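Local coordinates for protein membrane-anchored mycosin mycp1 (Mycobacterium thermoresistibile, PDB 4HVL) that is a subtilisin-like serine protease, an essential component of the mycobacterial ESX-1 (type VII) secretion system, and probably cleaves proteins at the cell envelope, at residues Thr194-Ala199 with Ile245-Trp250; Arg127-Arg132 with Ala170-Gln175. All coordinates share one frame; numbering follows the deposited sequence.

How the contacts relate
Both contacts belong to the subtilisin-like domain and come in series along the chain, contact 2 closing before contact 1 opens. Their centres lie about 19 Å apart and their nearest atoms about 6 Å. Helix 154-171 joins them: its C-terminal end and the following residues form one side of contact 2, while Leu162 further back in the same helix packs on Pro248 of contact 1. Contact 2 packs that end on strand 127-132 of the seven-stranded parallel sheet; contact 1 joins helix 194-206 to the end of strand 244-247. Both thus pack structure around helix 154-171, with zinc-binding His133 near each, about 6 Å from Leu131 and about 8 Å from Pro248, side chain to side chain.

Contact 1: residues Thr194-Ala199 with Ile245-Trp250; sequences TGVGAA and IVSPAW
A chi1 of 177° swings CG1 of Val196 away from its own N and out toward Pro248, and Ser247, with chi1 -174°, turns OG to the same methyl, a meeting of helix and strand end in this subtilisin-fold domain. Val196 sits in the first turn of helix 194-206, where the Ala198 N to Thr194 O and Ala199 N to Gly195 O hydrogen bonds are already in place. Opposite it, strand 244-247, paired antiparallel with strand 183-186, runs into a cis peptide between Ser247 and Pro248. The chain then turns into a 3-10 segment, and Trp250 N reaches back to Val246 O at 3.0 Å. A single methyl, CG1 of Val196, makes the contact: the valine branch meets the proline ring at about a right angle, and no hydrogen bond crosses between the segments. The polar end of Ser247 is used elsewhere, since its OG is hydrogen-bonded to Glu193, just ahead of the helix; the hydroxyl is thereby tied to the helix start while it also borders the valine methyl. Leu162 of helix 154-171 packs on Pro248, and zinc-binding Glu181 is about 5 Å from it, side chain to side chain. Within segment 245-250, Ile245 CG2 lies 3.6 Å above the ring plane of Trp250, over its centre. Across the interface, Val196 CG1 stands 3.9 Å from Pro248 CB and 4.0 Å from Ser247 OG.

Contact 2: residues Arg127-Arg132 with Ala170-Gln175; sequences RILSLR and ANLGAQ
Leucine-on-leucine packing, buried and wholly apolar, joins Leu129 and Leu131 of strand 127-132 to Leu172 and Ala174, on either side of Gly173 at the C-terminal end of helix 154-171. The strand lies in the parallel sheet of the subtilisin-like alpha/beta fold, between strands 82-86 and 65-70, and the chain beyond Gly173 enters strand 176-179 of the same sheet. A Schellman motif ends the helix: Gly173 has positive phi (94°), and its N bonds to Ala170 O at 3.0 Å. This reversal leads the chain on toward strand 176-179; Leu172 points toward strand 127-132, while Ala174 CB comes within reach of Leu129 from the side. The alternation of the strand sends Leu129 and Leu131 to this side, whereas Ser130 points away and bonds through OG to Gly94 O. Leu129 and Leu172 run antiparallel alongside each other; in each, CG is anti to the carbonyl carbon (chi1 -54° and -70°), and the CD1 branch of Leu129 comes nearest to the CB of Leu172 and also lies close to its CD1. That same Leu129 CD1 reaches Ala174 CB at 4.4 Å, so one methyl touches the residues before and after Gly173. Leu131 completes the patch more loosely, its CD1 lying 4.4 Å from Leu172 CD1, and it packs on zinc-binding His168 in the last turns of the helix. Ala67 of strand 65-70 touches both Leu131 and Ala174. The closest approach between the segments is Leu129 CD1 to Leu172 CB, 3.7 Å.

Contact 1: residues Thr194-Ala199 with Ile245-Trp250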
# COMPACT_ATOMS: atom_id res chain seq x y z
N THR A 194 -5.37 -15.82 -10.33
CA THR A 194 -6.53 -15.39 -11.13
C THR A 194 -7.57 -14.65 -10.28
O THR A 194 -8.12 -13.61 -10.69
CB THR A 194 -7.12 -16.66 -11.82
OG1 THR A 194 -6.19 -17.08 -12.83
CG2 THR A 194 -8.43 -16.41 -12.50
N GLY A 195 -7.80 -15.16 -9.07
CA GLY A 195 -8.68 -14.52 -8.12
C GLY A 195 -8.28 -13.11 -7.73
O GLY A 195 -9.17 -12.29 -7.49
N VAL A 196 -6.98 -12.83 -7.65
CA VAL A 196 -6.55 -11.49 -7.26
C VAL A 196 -6.93 -10.50 -8.35
O VAL A 196 -7.49 -9.44 -8.06
CB VAL A 196 -5.04 -11.41 -6.92
CG1 VAL A 196 -4.62 -9.97 -6.60
CG2 VAL A 196 -4.71 -12.34 -5.76
N GLY A 197 -6.65 -10.87 -9.59
CA GLY A 197 -7.01 -10.07 -10.74
C GLY A 197 -8.50 -9.84 -10.82
O GLY A 197 -8.93 -8.73 -11.09
N ALA A 198 -9.28 -10.88 -10.57
CA ALA A 198 -10.73 -10.76 -10.62
C ALA A 198 -11.22 -9.83 -9.51
O ALA A 198 -12.15 -9.03 -9.73
CB ALA A 198 -11.39 -12.12 -10.53
N ALA A 199 -10.59 -9.92 -8.33
CA ALA A 199 -10.99 -9.08 -7.20
C ALA A 199 -10.67 -7.62 -7.47
O ALA A 199 -11.48 -6.75 -7.18
CB ALA A 199 -10.32 -9.54 -5.92
N ILE A 245 7.85 -11.28 -10.04
CA ILE A 245 6.49 -10.76 -10.06
C ILE A 245 6.19 -10.21 -8.66
O ILE A 245 6.49 -10.88 -7.66
CB ILE A 245 5.48 -11.87 -10.42
CG1 ILE A 245 5.77 -12.44 -11.82
CG2 ILE A 245 4.03 -11.39 -10.30
CD1 ILE A 245 5.85 -11.39 -12.91
N VAL A 246 5.64 -9.00 -8.60
CA VAL A 246 5.08 -8.43 -7.37
C VAL A 246 3.57 -8.28 -7.58
O VAL A 246 3.12 -7.64 -8.55
CB VAL A 246 5.70 -7.05 -7.04
CG1 VAL A 246 5.19 -6.54 -5.70
CG2 VAL A 246 7.23 -7.15 -7.02
N SER A 247 2.79 -8.86 -6.68
CA SER A 247 1.32 -8.84 -6.80
C SER A 247 0.70 -8.25 -5.53
O SER A 247 1.12 -8.58 -4.44
CB SER A 247 0.76 -10.25 -7.00
OG SER A 247 -0.65 -10.23 -7.25
N PRO A 248 -0.35 -7.42 -5.69
CA PRO A 248 -1.11 -7.12 -6.91
C PRO A 248 -0.52 -5.94 -7.71
O PRO A 248 -1.15 -5.45 -8.65
CB PRO A 248 -2.48 -6.75 -6.36
CG PRO A 248 -2.14 -6.05 -5.09
CD PRO A 248 -0.98 -6.81 -4.50
N ALA A 249 0.70 -5.52 -7.36
CA ALA A 249 1.38 -4.41 -8.07
C ALA A 249 1.31 -4.52 -9.59
O ALA A 249 1.17 -3.49 -10.29
CB ALA A 249 2.85 -4.33 -7.63
N TRP A 250 1.45 -5.75 -10.09
CA TRP A 250 1.54 -6.03 -11.51
C TRP A 250 0.25 -5.97 -12.28
O TRP A 250 0.28 -6.15 -13.49
CB TRP A 250 2.24 -7.38 -11.76
CG TRP A 250 1.45 -8.66 -11.57
CD1 TRP A 250 0.53 -8.93 -10.60
CD2 TRP A 250 1.54 -9.84 -12.36
NE1 TRP A 250 0.04 -10.19 -10.74
CE2 TRP A 250 0.64 -10.78 -11.81
CE3 TRP A 250 2.29 -10.20 -13.50
CZ2 TRP A 250 0.46 -12.06 -12.36
CZ3 TRP A 250 2.11 -11.47 -14.04
CH2 TRP A 250 1.21 -12.39 -13.47

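Contact 2: residues Arg127-Arg132 with Ala170-Gln175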
# COMPACT_ATOMS: atom_id res chain seq x y z
N ARG A 127 -12.84 8.60 6.51
CA ARG A 127 -13.00 7.39 7.34
C ARG A 127 -11.93 6.37 6.96
O ARG A 127 -11.44 6.37 5.82
CB ARG A 127 -14.38 6.77 7.17
CG ARG A 127 -15.48 7.50 7.92
CD ARG A 127 -16.87 7.02 7.51
NE ARG A 127 -17.25 5.74 8.11
CZ ARG A 127 -17.50 4.60 7.46
NH1 ARG A 127 -17.42 4.52 6.12
NH2 ARG A 127 -17.85 3.51 8.14
N ILE A 128 -11.58 5.50 7.91
CA ILE A 128 -10.59 4.44 7.72
C ILE A 128 -11.23 3.10 8.09
O ILE A 128 -11.71 2.94 9.22
CB ILE A 128 -9.42 4.65 8.70
CG1 ILE A 128 -8.70 5.96 8.43
CG2 ILE A 128 -8.45 3.47 8.68
CD1 ILE A 128 -8.22 6.62 9.71
N LEU A 129 -11.24 2.16 7.16
CA LEU A 129 -11.61 0.77 7.45
C LEU A 129 -10.34 -0.06 7.48
O LEU A 129 -9.53 0.03 6.53
CB LEU A 129 -12.55 0.24 6.38
CG LEU A 129 -13.78 1.11 6.17
CD1 LEU A 129 -14.65 0.51 5.07
CD2 LEU A 129 -14.57 1.28 7.46
N SER A 130 -10.13 -0.83 8.55
CA SER A 130 -8.91 -1.64 8.72
C SER A 130 -9.15 -3.13 8.45
O SER A 130 -9.93 -3.79 9.13
CB SER A 130 -8.33 -1.46 10.13
OG SER A 130 -7.16 -2.28 10.33
N LEU A 131 -8.44 -3.65 7.46
CA LEU A 131 -8.45 -5.08 7.15
C LEU A 131 -7.06 -5.60 7.43
O LEU A 131 -6.07 -5.10 6.86
CB LEU A 131 -8.76 -5.32 5.68
CG LEU A 131 -10.14 -4.94 5.16
CD1 LEU A 131 -10.22 -3.44 4.81
CD2 LEU A 131 -10.47 -5.77 3.93
N ARG A 132 -6.95 -6.58 8.33
CA ARG A 132 -5.68 -7.20 8.60
C ARG A 132 -5.49 -8.38 7.64
O ARG A 132 -6.25 -9.35 7.68
CB ARG A 132 -5.51 -7.63 10.06
CG ARG A 132 -4.22 -8.43 10.26
CD ARG A 132 -3.73 -8.48 11.68
NE ARG A 132 -4.61 -9.30 12.52
CZ ARG A 132 -4.33 -9.66 13.76
NH1 ARG A 132 -3.20 -9.27 14.33
NH2 ARG A 132 -5.20 -10.38 14.45
N ALA A 170 -14.15 -3.91 -1.00
CA ALA A 170 -15.06 -3.29 -1.96
C ALA A 170 -16.50 -3.33 -1.45
O ALA A 170 -17.22 -2.32 -1.50
CB ALA A 170 -14.97 -4.00 -3.29
N ASN A 171 -16.90 -4.49 -0.91
CA ASN A 171 -18.23 -4.66 -0.33
C ASN A 171 -18.53 -3.76 0.87
O ASN A 171 -19.70 -3.44 1.14
CB ASN A 171 -18.49 -6.14 0.02
CG ASN A 171 -18.66 -7.01 -1.24
OD1 ASN A 171 -18.81 -6.50 -2.34
ND2 ASN A 171 -18.67 -8.33 -1.06
N LEU A 172 -17.48 -3.38 1.60
CA LEU A 172 -17.59 -2.43 2.72
C LEU A 172 -17.92 -1.02 2.26
O LEU A 172 -18.33 -0.21 3.07
CB LEU A 172 -16.28 -2.41 3.53
CG LEU A 172 -16.04 -3.70 4.33
CD1 LEU A 172 -14.62 -3.76 4.88
CD2 LEU A 172 -17.06 -3.84 5.46
N GLY A 173 -17.75 -0.73 0.97
CA GLY A 173 -18.14 0.58 0.42
C GLY A 173 -17.01 1.61 0.38
O GLY A 173 -17.26 2.80 0.29
N ALA A 174 -15.77 1.17 0.46
CA ALA A 174 -14.64 2.13 0.43
C ALA A 174 -14.43 2.66 -0.99
O ALA A 174 -14.58 1.91 -1.97
CB ALA A 174 -13.40 1.47 0.96
N GLN A 175 -14.12 3.94 -1.13
CA GLN A 175 -13.95 4.54 -2.46
C GLN A 175 -12.48 4.59 -2.86
O GLN A 175 -12.17 4.85 -4.03
CB GLN A 175 -14.56 5.93 -2.53
CG GLN A 175 -16.04 5.97 -2.26
CD GLN A 175 -16.38 6.25 -0.82
OE1 GLN A 175 -15.55 6.69 -0.05
NE2 GLN A 175 -17.60 5.95 -0.44